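Local coordinates for protein transcription termination factor FttA (Methanosarcina mazei, PDB 2XR1) that probably terminates transcription across the genome by cutting nascent RNA at the polymerase exit channel, acting as a homodimeric two-zinc beta-CASP nuclease with N-terminal KH domains, at residues Arg62-Met67 / Tyr313-Asp318; Leu325-Ala330 / Gly335-His340; Lys360-Asp365 / Leu431-Arg436; Lys394-His399 / Asp578-His583. All coordinates share one frame; numbering follows the deposited sequence.

The four contacts run from the first KH region across the metallo-beta-lactamase fold to the beta-CASP region. Residues 313-318 of contact 1 lead into the sheet of contact 2; the contact centres lie 15 Å apart, and Tyr313 OH meets Ser336 O at 2.7 Å. Contact 2 reaches contact 3 through Asn329 ND2 and Asp365 O, 2.7 Å apart. Contacts 3 and 4, with centres 10 Å apart, are joined by the salt bridge of Arg362 NH1 to Glu397 OE2 at 3.0 Å. In contact 2 the Ser336 side chain is about 7 Å from a zinc ion. In contact 4 the Phe580 side chain is about 13 Å from a zinc ion, although its loop runs on to His583 beside the ligand Asp355.

Contact 1: residues Arg62-Met67 / Tyr313-Asp318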
loop_
_atom_site.group_PDB
_atom_site.type_symbol
_atom_site.label_atom_id
_atom_site.label_comp_id
_atom_site.label_asym_id
_atom_site.label_seq_id
_atom_site.Cartn_x
_atom_site.Cartn_y
_atom_site.Cartn_z
ATOM N N ARG B 62 5.948 10.041 33.965
ATOM C CA ARG B 62 4.891 9.942 32.947
ATOM C C ARG B 62 4.962 8.642 32.130
ATOM O O ARG B 62 4.896 8.677 30.897
ATOM C CB ARG B 62 4.939 11.162 32.013
ATOM N N THR B 63 5.091 7.502 32.808
ATOM C CA THR B 63 5.122 6.202 32.114
ATOM C C THR B 63 4.761 5.020 33.016
ATOM O O THR B 63 4.645 5.170 34.237
ATOM C CB THR B 63 6.516 5.925 31.441
ATOM O OG1 THR B 63 6.680 4.521 31.194
ATOM C CG2 THR B 63 7.669 6.406 32.314
ATOM N N ARG B 64 4.562 3.860 32.386
ATOM C CA ARG B 64 4.328 2.605 33.102
ATOM C C ARG B 64 5.663 2.049 33.606
ATOM O O ARG B 64 6.618 1.884 32.832
ATOM C CB ARG B 64 3.645 1.538 32.217
ATOM C CG ARG B 64 2.234 1.899 31.668
ATOM C CD ARG B 64 1.151 0.781 31.886
ATOM N NE ARG B 64 1.657 -0.609 31.945
ATOM C CZ ARG B 64 1.929 -1.399 30.892
ATOM N NH1 ARG B 64 1.783 -0.968 29.638
ATOM N NH2 ARG B 64 2.359 -2.644 31.095
ATOM N N ILE B 65 5.694 1.750 34.906
ATOM C CA ILE B 65 6.874 1.245 35.597
ATOM C C ILE B 65 6.484 0.084 36.492
ATOM O O ILE B 65 5.516 0.185 37.221
ATOM C CB ILE B 65 7.521 2.321 36.477
ATOM C CG1 ILE B 65 7.905 3.537 35.632
ATOM C CG2 ILE B 65 8.754 1.747 37.189
ATOM C CD1 ILE B 65 8.820 4.506 36.341
ATOM N N ALA B 66 7.228 -1.014 36.407
ATOM C CA ALA B 66 7.129 -2.128 37.347
ATOM C C ALA B 66 8.478 -2.275 38.093
ATOM O O ALA B 66 9.557 -2.028 37.540
ATOM C CB ALA B 66 6.772 -3.427 36.613
ATOM N N MET B 67 8.424 -2.670 39.351
ATOM C CA MET B 67 9.641 -3.042 40.034
ATOM C C MET B 67 9.738 -4.561 39.960
ATOM O O MET B 67 8.728 -5.222 39.824
ATOM C CB MET B 67 9.637 -2.493 41.466
ATOM C CG MET B 67 8.926 -3.351 42.449
ATOM S SD MET B 67 9.920 -4.751 42.956
ATOM C CE MET B 67 8.755 -5.592 44.027
ATOM N N TYR B 313 -7.056 -5.307 29.805
ATOM C CA TYR B 313 -7.923 -4.203 29.445
ATOM C C TYR B 313 -7.512 -2.917 30.186
ATOM O O TYR B 313 -7.133 -2.953 31.388
ATOM C CB TYR B 313 -9.356 -4.518 29.806
ATOM C CG TYR B 313 -9.992 -5.661 29.077
ATOM C CD1 TYR B 313 -9.656 -5.966 27.769
ATOM C CD2 TYR B 313 -10.999 -6.399 29.668
ATOM C CE1 TYR B 313 -10.281 -7.016 27.088
ATOM C CE2 TYR B 313 -11.629 -7.414 28.986
ATOM C CZ TYR B 313 -11.268 -7.722 27.702
ATOM O OH TYR B 313 -11.879 -8.783 27.023
ATOM N N GLU B 314 -7.637 -1.791 29.470
ATOM C CA GLU B 314 -7.487 -0.441 30.044
ATOM C C GLU B 314 -6.064 -0.050 30.452
ATOM O O GLU B 314 -5.862 0.906 31.169
ATOM C CB GLU B 314 -8.435 -0.230 31.234
ATOM C CG GLU B 314 -9.907 -0.218 30.865
ATOM C CD GLU B 314 -10.804 0.278 32.021
ATOM O OE1 GLU B 314 -10.287 0.718 33.110
ATOM O OE2 GLU B 314 -12.040 0.219 31.846
ATOM N N GLU B 315 -5.088 -0.777 29.957
ATOM C CA GLU B 315 -3.713 -0.597 30.338
ATOM C C GLU B 315 -3.057 0.023 29.103
ATOM O O GLU B 315 -2.889 -0.668 28.089
ATOM C CB GLU B 315 -3.154 -1.963 30.684
ATOM C CG GLU B 315 -1.720 -2.047 31.126
ATOM C CD GLU B 315 -1.413 -3.421 31.771
ATOM O OE1 GLU B 315 -1.365 -4.461 31.047
ATOM O OE2 GLU B 315 -1.248 -3.459 33.015
ATOM N N VAL B 316 -2.759 1.332 29.195
ATOM C CA VAL B 316 -2.205 2.118 28.108
ATOM C C VAL B 316 -0.741 1.807 27.938
ATOM O O VAL B 316 0.025 1.986 28.858
ATOM C CB VAL B 316 -2.309 3.651 28.373
ATOM C CG1 VAL B 316 -1.808 4.416 27.178
ATOM C CG2 VAL B 316 -3.737 4.040 28.702
ATOM N N THR B 317 -0.353 1.422 26.731
ATOM C CA THR B 317 0.908 0.733 26.511
ATOM C C THR B 317 1.615 1.319 25.297
ATOM O O THR B 317 1.081 1.284 24.192
ATOM C CB THR B 317 0.596 -0.763 26.278
ATOM O OG1 THR B 317 -0.156 -1.243 27.395
ATOM C CG2 THR B 317 1.835 -1.620 26.119
ATOM N N ASP B 318 2.788 1.919 25.530
ATOM C CA ASP B 318 3.638 2.377 24.440
ATOM C C ASP B 318 4.107 1.125 23.682
ATOM O O ASP B 318 4.828 0.317 24.246
ATOM C CB ASP B 318 4.865 3.141 24.944
ATOM C CG ASP B 318 4.510 4.320 25.848
ATOM O OD1 ASP B 318 3.650 5.116 25.431
ATOM O OD2 ASP B 318 5.109 4.488 26.961
#
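Arg64, at the entrance to the outer strand 65-69 of the first KH domain, lies flat against Glu315 in the metallo-beta-lactamase fold, joining the two domains through one arginine side chain. The evidence for stacking is direct: the guanidinium and carboxylate planes are only 13° apart, and Glu315 CG sits over the centre of the guanidinium face, 3.7 Å from Arg64 CZ. Glu315 reaches this place because its CG is anti to the backbone N (chi1 -180°) and the chain then runs out extended, crossing the arginine at about a right angle. The charges attract without a salt bridge, since Glu315 OE1 is 4.1 Å from Arg64 NH2 and sits off the guanidinium plane, where none of the arginine hydrogens is directed. That carboxylate oxygen instead takes a hydrogen bond from the backbone N of Asp312.

The bend at chi2 of Arg64 lays CD beside the Val316 carbonyl (CD to O 3.4 Å), and the bend at chi3 turns the guanidinium against Glu315. The same oxygen sits at the guanidinium edge. Thr317 approaches obliquely, and although its OG1 is 3.0 Å from Arg64 NH1, the angle is too poor for a hydrogen bond. This hydroxyl donates to Glu315 O at 2.9 Å, from 56° out of the carbonyl plane. On the KH side, Arg62 closes helix 52-61 in a Schellman motif, and the backbone of Arg64 pairs with Leu37 in the neighbouring strand. Thr63 OG1 donates to Arg64 O at 3.1 Å.

Contact 2: residues Leu325-Ala330 / Gly335-His340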
loop_
_atom_site.group_PDB
_atom_site.type_symbol
_atom_site.label_atom_id
_atom_site.label_comp_id
_atom_site.label_asym_id
_atom_site.label_seq_id
_atom_site.Cartn_x
_atom_site.Cartn_y
_atom_site.Cartn_z
ATOM N N LEU B 325 -1.250 1.863 22.735
ATOM C CA LEU B 325 -2.350 0.909 22.562
ATOM C C LEU B 325 -3.061 0.669 23.886
ATOM O O LEU B 325 -2.413 0.577 24.939
ATOM C CB LEU B 325 -1.800 -0.429 22.083
ATOM C CG LEU B 325 -2.757 -1.635 22.156
ATOM C CD1 LEU B 325 -3.960 -1.465 21.213
ATOM C CD2 LEU B 325 -2.028 -2.976 21.880
ATOM N N THR B 326 -4.400 0.600 23.813
ATOM C CA THR B 326 -5.255 0.217 24.950
ATOM C C THR B 326 -6.292 -0.799 24.509
ATOM O O THR B 326 -7.075 -0.540 23.579
ATOM C CB THR B 326 -6.040 1.371 25.532
ATOM O OG1 THR B 326 -5.280 2.577 25.492
ATOM C CG2 THR B 326 -6.433 1.067 26.993
ATOM N N PHE B 327 -6.343 -1.931 25.190
ATOM C CA PHE B 327 -7.398 -2.889 24.899
ATOM C C PHE B 327 -8.625 -2.613 25.757
ATOM O O PHE B 327 -8.502 -2.157 26.895
ATOM C CB PHE B 327 -6.927 -4.305 25.199
ATOM C CG PHE B 327 -5.924 -4.854 24.224
ATOM C CD1 PHE B 327 -6.122 -4.755 22.854
ATOM C CD2 PHE B 327 -4.819 -5.537 24.695
ATOM C CE1 PHE B 327 -5.202 -5.295 21.974
ATOM C CE2 PHE B 327 -3.897 -6.126 23.828
ATOM C CZ PHE B 327 -4.080 -6.010 22.486
ATOM N N HIS B 328 -9.814 -2.891 25.218
ATOM C CA HIS B 328 -11.058 -2.769 25.976
ATOM C C HIS B 328 -11.934 -3.987 25.692
ATOM O O HIS B 328 -11.776 -4.647 24.689
ATOM C CB HIS B 328 -11.829 -1.519 25.591
ATOM C CG HIS B 328 -11.096 -0.227 25.796
ATOM N ND1 HIS B 328 -11.310 0.589 26.892
ATOM C CD2 HIS B 328 -10.247 0.452 24.989
ATOM C CE1 HIS B 328 -10.585 1.688 26.772
ATOM N NE2 HIS B 328 -9.927 1.628 25.626
ATOM N N ASN B 329 -12.908 -4.245 26.556
ATOM C CA ASN B 329 -13.771 -5.385 26.383
ATOM C C ASN B 329 -14.539 -5.366 25.055
ATOM O O ASN B 329 -15.136 -4.372 24.694
ATOM C CB ASN B 329 -14.770 -5.475 27.517
ATOM C CG ASN B 329 -15.674 -6.705 27.390
ATOM O OD1 ASN B 329 -15.239 -7.818 27.621
ATOM N ND2 ASN B 329 -16.942 -6.493 27.027
ATOM N N ALA B 330 -14.534 -6.476 24.332
ATOM C CA ALA B 330 -15.246 -6.526 23.034
ATOM C C ALA B 330 -16.557 -7.271 23.165
ATOM O O ALA B 330 -17.419 -7.101 22.337
ATOM C CB ALA B 330 -14.399 -7.179 21.958
ATOM N N GLY B 335 -11.676 -12.722 26.501
ATOM C CA GLY B 335 -10.429 -11.981 26.276
ATOM C C GLY B 335 -10.456 -11.142 25.042
ATOM O O GLY B 335 -9.457 -10.511 24.742
ATOM N N SER B 336 -11.576 -11.140 24.326
ATOM C CA SER B 336 -11.687 -10.375 23.066
ATOM C C SER B 336 -11.511 -8.895 23.340
ATOM O O SER B 336 -11.994 -8.355 24.320
ATOM C CB SER B 336 -13.015 -10.626 22.337
ATOM O OG SER B 336 -14.185 -10.135 23.032
ATOM N N ALA B 337 -10.792 -8.222 22.486
ATOM C CA ALA B 337 -10.481 -6.832 22.762
ATOM C C ALA B 337 -10.873 -5.961 21.609
ATOM O O ALA B 337 -10.983 -6.385 20.484
ATOM C CB ALA B 337 -9.016 -6.647 23.106
ATOM N N ILE B 338 -11.167 -4.745 21.959
ATOM C CA ILE B 338 -11.279 -3.641 21.048
ATOM C C ILE B 338 -9.945 -2.907 21.199
ATOM O O ILE B 338 -9.463 -2.664 22.280
ATOM C CB ILE B 338 -12.480 -2.742 21.478
ATOM C CG1 ILE B 338 -13.778 -3.416 21.024
ATOM C CG2 ILE B 338 -12.340 -1.380 20.870
ATOM C CD1 ILE B 338 -14.937 -2.787 21.594
ATOM N N SER B 339 -9.357 -2.521 20.107
ATOM C CA SER B 339 -8.023 -1.998 20.136
ATOM C C SER B 339 -8.029 -0.528 19.826
ATOM O O SER B 339 -8.378 -0.152 18.738
ATOM C CB SER B 339 -7.218 -2.783 19.144
ATOM O OG SER B 339 -7.251 -4.143 19.591
ATOM N N HIS B 340 -7.689 0.286 20.804
ATOM C CA HIS B 340 -7.560 1.709 20.603
ATOM C C HIS B 340 -6.080 2.126 20.435
ATOM O O HIS B 340 -5.237 1.825 21.292
ATOM C CB HIS B 340 -8.193 2.425 21.807
ATOM C CG HIS B 340 -8.139 3.909 21.737
ATOM N ND1 HIS B 340 -7.054 4.631 22.173
ATOM C CD2 HIS B 340 -9.039 4.813 21.293
ATOM C CE1 HIS B 340 -7.282 5.917 21.980
ATOM N NE2 HIS B 340 -8.478 6.057 21.438
HETATM O O HOH W 1 -4.621 4.236 23.348
HETATM O O HOH W 2 -14.958 -10.193 25.713
#
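Thr326 and His340 form one of two antiparallel hydrogen-bonded pairs in the hairpin of strands 323-329 and 337-343, part of the metallo-beta-lactamase fold. Backbone bonds come first. Thr326 N gives to His340 O at 2.9 Å and His340 N returns to Thr326 O; His328 and Ile338 repeat the exchange, with Ile338 N to His328 O at 2.8 Å. Phe327 with Ser339 and Asn329 with Ala337 are the non-hydrogen-bonded pairs, and beyond them Ala330 N reaches Ser336 O from 52° out of the carbonyl plane.

Apolar packing occupies both faces. Phe327, its ring swung beside the backbone N (chi1 -72°), rests CD1 against Ala337 CB at 3.5 Å. On the face of His328 and His340, Ile338 CG1 meets Ala330 CB at 3.9 Å. Ile242 of strand 240-242 covers Leu325, Phe327 and Ser339. A polar atom, Ser339 OG, lies near the plane of the Phe327 ring, at its edge.

Water joins polar side chains at each end. One water oxygen, 2.7 Å from His340 ND1, also bonds Thr326 OG1 and His340 O. A second water lies 2.8 Å from Ser336 OG and also donates to Asn329 OD1, while Asn329 ND2 bonds Asp365 O. His340 NE2 is held by Arg373 O.

Ser336 OG also bonds His332 N and Ile333 O. This chemistry is consistent with a second-shell role, Ser336 fixing the backbone of the zinc ligand His332.

Contact 3: residues Lys360-Asp365 / Leu431-Arg436; sequences KTRLFD and LEESIR
A salt-bridge network on the surface, between the metallo-beta-lactamase fold and the beta-CASP region, contains Arg362 and Glu433. Arg362 stands in the loop between strands 348-352 and 376-380, whereas Glu433 is on helix 423-436. Across these segments the shorter, straighter bond is Arg362 NH1 to Glu433 OE1, 3.3 Å with an N-H...O angle of 155°. The oxygen lies close to the guanidinium plane and is met on its syn side. Arg362 NH2 adds weak bonds to both OE1 and OE2 of Glu433, each 3.5 Å long. The two planes are 36° apart, so the groups meet at the guanidinium edge but are not coplanar. The stronger partner of NH1 is Glu397 OE2, so two carboxylates share this nitrogen.

The CA atoms of Arg362 and Glu433 are 11.7 Å apart. The extended Glu433 chain, its CG anti to the backbone N (chi1 -172°), supplies much of the reach; Arg362, although bent at chi2 and chi3, still presents its guanidinium edge to it. An ST motif braces the loop, Thr361 OG1 accepting from Phe364 N. Arg436 NH2 has a long ion pair with Glu433 OE2, and Arg436 NE bonds Glu432 OE2 at 2.9 Å.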
loop_
_atom_site.group_PDB
_atom_site.type_symbol
_atom_site.label_atom_id
_atom_site.label_comp_id
_atom_site.label_asym_id
_atom_site.label_seq_id
_atom_site.Cartn_x
_atom_site.Cartn_y
_atom_site.Cartn_z
ATOM N N LYS B 360 -25.067 -7.127 26.540
ATOM C CA LYS B 360 -24.646 -7.953 27.682
ATOM C C LYS B 360 -25.116 -9.375 27.428
ATOM O O LYS B 360 -26.264 -9.581 27.123
ATOM C CB LYS B 360 -25.266 -7.460 28.999
ATOM C CG LYS B 360 -24.435 -7.862 30.265
ATOM C CD LYS B 360 -25.298 -8.609 31.320
ATOM C CE LYS B 360 -24.805 -8.369 32.748
ATOM N NZ LYS B 360 -25.911 -8.557 33.720
ATOM N N THR B 361 -24.226 -10.348 27.584
ATOM C CA THR B 361 -24.526 -11.744 27.297
ATOM C C THR B 361 -24.355 -12.545 28.576
ATOM O O THR B 361 -24.022 -11.968 29.609
ATOM C CB THR B 361 -23.617 -12.280 26.160
ATOM O OG1 THR B 361 -22.233 -12.169 26.531
ATOM C CG2 THR B 361 -23.889 -11.488 24.849
ATOM N N ARG B 362 -24.615 -13.848 28.541
ATOM C CA ARG B 362 -24.445 -14.640 29.731
ATOM C C ARG B 362 -23.008 -14.598 30.248
ATOM O O ARG B 362 -22.797 -14.691 31.442
ATOM C CB ARG B 362 -24.883 -16.108 29.516
ATOM C CG ARG B 362 -26.340 -16.312 29.118
ATOM C CD ARG B 362 -27.289 -15.674 30.090
ATOM N NE ARG B 362 -27.240 -16.428 31.313
ATOM C CZ ARG B 362 -28.006 -17.481 31.558
ATOM N NH1 ARG B 362 -28.921 -17.870 30.663
ATOM N NH2 ARG B 362 -27.878 -18.137 32.709
ATOM N N LEU B 363 -22.025 -14.485 29.364
ATOM C CA LEU B 363 -20.615 -14.575 29.755
ATOM C C LEU B 363 -19.931 -13.217 29.915
ATOM O O LEU B 363 -19.090 -13.037 30.807
ATOM C CB LEU B 363 -19.810 -15.390 28.733
ATOM C CG LEU B 363 -19.949 -16.913 28.657
ATOM C CD1 LEU B 363 -19.187 -17.372 27.448
ATOM C CD2 LEU B 363 -19.382 -17.578 29.865
ATOM N N PHE B 364 -20.267 -12.271 29.056
ATOM C CA PHE B 364 -19.482 -11.041 28.935
ATOM C C PHE B 364 -20.291 -9.747 29.045
ATOM O O PHE B 364 -21.525 -9.768 29.027
ATOM C CB PHE B 364 -18.780 -11.046 27.604
ATOM C CG PHE B 364 -18.030 -12.313 27.326
ATOM C CD1 PHE B 364 -16.942 -12.687 28.133
ATOM C CD2 PHE B 364 -18.385 -13.127 26.231
ATOM C CE1 PHE B 364 -16.237 -13.845 27.852
ATOM C CE2 PHE B 364 -17.687 -14.300 25.965
ATOM C CZ PHE B 364 -16.610 -14.655 26.766
ATOM N N ASP B 365 -19.584 -8.639 29.213
ATOM C CA ASP B 365 -20.212 -7.319 29.242
ATOM C C ASP B 365 -20.208 -6.793 27.812
ATOM O O ASP B 365 -19.516 -7.326 26.964
ATOM C CB ASP B 365 -19.444 -6.364 30.146
ATOM C CG ASP B 365 -19.422 -6.804 31.605
ATOM O OD1 ASP B 365 -20.514 -6.881 32.263
ATOM O OD2 ASP B 365 -18.272 -7.053 32.104
ATOM N N LEU B 431 -27.771 -25.003 28.254
ATOM C CA LEU B 431 -28.136 -26.415 28.431
ATOM C C LEU B 431 -28.141 -26.816 29.904
ATOM O O LEU B 431 -29.126 -27.351 30.389
ATOM C CB LEU B 431 -27.210 -27.325 27.632
ATOM C CG LEU B 431 -27.365 -27.210 26.115
ATOM C CD1 LEU B 431 -26.205 -27.840 25.421
ATOM C CD2 LEU B 431 -28.642 -27.852 25.633
ATOM N N GLU B 432 -27.073 -26.525 30.635
ATOM C CA GLU B 432 -27.019 -26.912 32.038
ATOM C C GLU B 432 -28.209 -26.354 32.822
ATOM O O GLU B 432 -28.789 -27.050 33.649
ATOM C CB GLU B 432 -25.677 -26.514 32.690
ATOM C CG GLU B 432 -25.683 -25.250 33.641
ATOM C CD GLU B 432 -26.028 -25.570 35.105
ATOM O OE1 GLU B 432 -25.572 -26.607 35.624
ATOM O OE2 GLU B 432 -26.728 -24.760 35.758
ATOM N N GLU B 433 -28.576 -25.110 32.545
ATOM C CA GLU B 433 -29.678 -24.456 33.231
ATOM C C GLU B 433 -30.968 -25.136 32.853
ATOM O O GLU B 433 -31.815 -25.385 33.702
ATOM C CB GLU B 433 -29.750 -22.990 32.828
ATOM C CG GLU B 433 -30.748 -22.152 33.629
ATOM C CD GLU B 433 -30.544 -20.654 33.413
ATOM O OE1 GLU B 433 -30.611 -20.204 32.242
ATOM O OE2 GLU B 433 -30.296 -19.925 34.403
ATOM N N SER B 434 -31.111 -25.454 31.574
ATOM C CA SER B 434 -32.336 -26.028 31.082
ATOM C C SER B 434 -32.556 -27.378 31.711
ATOM O O SER B 434 -33.639 -27.649 32.202
ATOM C CB SER B 434 -32.299 -26.168 29.564
ATOM O OG SER B 434 -31.809 -25.004 28.957
ATOM N N ILE B 435 -31.527 -28.216 31.706
ATOM C CA ILE B 435 -31.615 -29.511 32.376
ATOM C C ILE B 435 -31.897 -29.341 33.864
ATOM O O ILE B 435 -32.704 -30.042 34.422
ATOM C CB ILE B 435 -30.335 -30.353 32.209
ATOM C CG1 ILE B 435 -30.120 -30.690 30.738
ATOM C CG2 ILE B 435 -30.424 -31.613 33.066
ATOM C CD1 ILE B 435 -29.273 -31.859 30.484
ATOM N N ARG B 436 -31.223 -28.390 34.497
ATOM C CA ARG B 436 -31.371 -28.175 35.941
ATOM C C ARG B 436 -32.814 -27.821 36.328
ATOM O O ARG B 436 -33.339 -28.341 37.322
ATOM C CB ARG B 436 -30.383 -27.105 36.409
ATOM C CG ARG B 436 -30.339 -26.899 37.910
ATOM C CD ARG B 436 -29.106 -26.129 38.315
ATOM N NE ARG B 436 -28.973 -24.863 37.596
ATOM C CZ ARG B 436 -29.690 -23.770 37.846
ATOM N NH1 ARG B 436 -30.635 -23.759 38.789
ATOM N NH2 ARG B 436 -29.467 -22.674 37.140
#

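Contact 4: residues Lys394-His399 / Asp578-His583; sequences KDAEKH and DGFSGH
The loop that follows the outer strand 573-576 of the beta-CASP parallel sheet packs against helix 393-409 through Gly579 and Phe580, which close on Ala396. No hydrogen bond crosses this contact; it is made by van der Waals packing. Ala396 CB points at the loop and lies 4.0 Å from Gly579 CA, and with no side chain on the glycine the two backbones come within 5.3 Å, CA of Ala396 to CA of Gly579. Phe580 comes in beside it with the tip of its ring: CZ is 4.2 Å from Ala396 CB and 4.0 Å from Ala396 O. That carbonyl oxygen lies near the ring plane, so it meets the edge of the aromatic ring and not its face. The ring is brought to the helix by a first torsion that places CG beside the backbone N (chi1 -49°). Glu426 and Val430 of helix 423-436 also touch Phe580, which therefore packs against two helices, and its backbone pairs with Val537.

Beyond the phenylalanine the loop turns toward the metal site. Ser581 OG accepts from His583 N at 3.2 Å in an ST turn, with Gly582 at its middle having a positive phi of 78°. Gly582 O bonds ND1 of the zinc ligand His332, consistent with a second-shell role, and His583 ND1 is bonded to Glu380 OE2. The Gly-Phe-Ser-Gly-His sequence and this pairing are consistent with His583 as the motif B histidine and Glu380 as the motif A acid of beta-CASP nucleases.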
loop_
_atom_site.group_PDB
_atom_site.type_symbol
_atom_site.label_atom_id
_atom_site.label_comp_id
_atom_site.label_asym_id
_atom_site.label_seq_id
_atom_site.Cartn_x
_atom_site.Cartn_y
_atom_site.Cartn_z
ATOM N N LYS B 394 -33.141 -14.024 25.478
ATOM C CA LYS B 394 -34.185 -14.836 26.097
ATOM C C LYS B 394 -34.954 -15.727 25.089
ATOM O O LYS B 394 -35.210 -16.899 25.342
ATOM C CB LYS B 394 -35.168 -13.934 26.859
ATOM C CG LYS B 394 -35.803 -14.585 28.111
ATOM N N ASP B 395 -35.326 -15.173 23.948
ATOM C CA ASP B 395 -36.010 -15.937 22.898
ATOM C C ASP B 395 -35.117 -17.001 22.255
ATOM O O ASP B 395 -35.597 -18.008 21.787
ATOM C CB ASP B 395 -36.485 -14.991 21.776
ATOM C CG ASP B 395 -37.609 -14.046 22.204
ATOM O OD1 ASP B 395 -38.309 -14.308 23.212
ATOM O OD2 ASP B 395 -37.818 -13.047 21.484
ATOM N N ALA B 396 -33.819 -16.760 22.176
ATOM C CA ALA B 396 -32.936 -17.736 21.533
ATOM C C ALA B 396 -32.844 -18.961 22.410
ATOM O O ALA B 396 -32.800 -20.100 21.933
ATOM C CB ALA B 396 -31.538 -17.141 21.322
ATOM N N GLU B 397 -32.803 -18.702 23.714
ATOM C CA GLU B 397 -32.727 -19.757 24.704
ATOM C C GLU B 397 -33.959 -20.650 24.655
ATOM O O GLU B 397 -33.823 -21.866 24.518
ATOM C CB GLU B 397 -32.556 -19.173 26.083
ATOM C CG GLU B 397 -31.206 -18.496 26.284
ATOM C CD GLU B 397 -31.073 -17.972 27.679
ATOM O OE1 GLU B 397 -32.029 -18.193 28.482
ATOM O OE2 GLU B 397 -30.024 -17.359 27.971
ATOM N N LYS B 398 -35.143 -20.049 24.703
ATOM C CA LYS B 398 -36.369 -20.846 24.636
ATOM C C LYS B 398 -36.384 -21.683 23.371
ATOM O O LYS B 398 -36.706 -22.851 23.422
ATOM C CB LYS B 398 -37.641 -19.993 24.733
ATOM C CG LYS B 398 -38.822 -20.700 25.446
ATOM N N HIS B 399 -35.953 -21.099 22.261
ATOM C CA HIS B 399 -35.870 -21.815 20.989
ATOM C C HIS B 399 -34.920 -22.982 21.078
ATOM O O HIS B 399 -35.273 -24.093 20.709
ATOM C CB HIS B 399 -35.435 -20.882 19.843
ATOM C CG HIS B 399 -35.641 -21.456 18.474
ATOM N ND1 HIS B 399 -35.464 -20.716 17.330
ATOM C CD2 HIS B 399 -36.062 -22.677 18.067
ATOM C CE1 HIS B 399 -35.742 -21.463 16.277
ATOM N NE2 HIS B 399 -36.117 -22.655 16.701
ATOM N N ASP B 578 -29.985 -18.924 15.638
ATOM C CA ASP B 578 -28.822 -18.080 15.433
ATOM C C ASP B 578 -28.826 -17.080 16.570
ATOM O O ASP B 578 -29.155 -15.910 16.380
ATOM C CB ASP B 578 -28.901 -17.394 14.055
ATOM C CG ASP B 578 -27.591 -16.713 13.632
ATOM O OD1 ASP B 578 -26.588 -16.776 14.363
ATOM O OD2 ASP B 578 -27.560 -16.117 12.512
ATOM N N GLY B 579 -28.473 -17.542 17.760
ATOM C CA GLY B 579 -28.424 -16.659 18.911
ATOM C C GLY B 579 -27.143 -16.728 19.713
ATOM O O GLY B 579 -27.066 -16.142 20.777
ATOM N N PHE B 580 -26.131 -17.421 19.216
ATOM C CA PHE B 580 -24.956 -17.660 20.021
ATOM C C PHE B 580 -23.668 -17.406 19.286
ATOM O O PHE B 580 -22.624 -17.912 19.682
ATOM C CB PHE B 580 -24.991 -19.089 20.526
ATOM C CG PHE B 580 -26.298 -19.454 21.143
ATOM C CD1 PHE B 580 -27.364 -19.816 20.348
ATOM C CD2 PHE B 580 -26.476 -19.398 22.510
ATOM C CE1 PHE B 580 -28.597 -20.167 20.899
ATOM C CE2 PHE B 580 -27.688 -19.736 23.075
ATOM C CZ PHE B 580 -28.764 -20.125 22.259
ATOM N N SER B 581 -23.735 -16.601 18.228
ATOM C CA SER B 581 -22.568 -16.359 17.425
ATOM C C SER B 581 -21.556 -15.552 18.179
ATOM O O SER B 581 -20.403 -15.626 17.868
ATOM C CB SER B 581 -22.949 -15.633 16.130
ATOM O OG SER B 581 -23.432 -14.326 16.405
ATOM N N GLY B 582 -21.986 -14.743 19.145
ATOM C CA GLY B 582 -21.089 -13.812 19.838
ATOM C C GLY B 582 -20.764 -12.542 19.048
ATOM O O GLY B 582 -19.831 -11.824 19.400
ATOM N N HIS B 583 -21.533 -12.268 17.989
ATOM C CA HIS B 583 -21.465 -11.004 17.253
ATOM C C HIS B 583 -22.689 -10.122 17.425
ATOM O O HIS B 583 -23.822 -10.586 17.613
ATOM C CB HIS B 583 -21.374 -11.277 15.776
ATOM C CG HIS B 583 -20.106 -11.958 15.347
ATOM N ND1 HIS B 583 -18.941 -11.265 15.076
ATOM C CD2 HIS B 583 -19.850 -13.263 15.080
ATOM C CE1 HIS B 583 -18.031 -12.123 14.660
ATOM N NE2 HIS B 583 -18.562 -13.336 14.639
#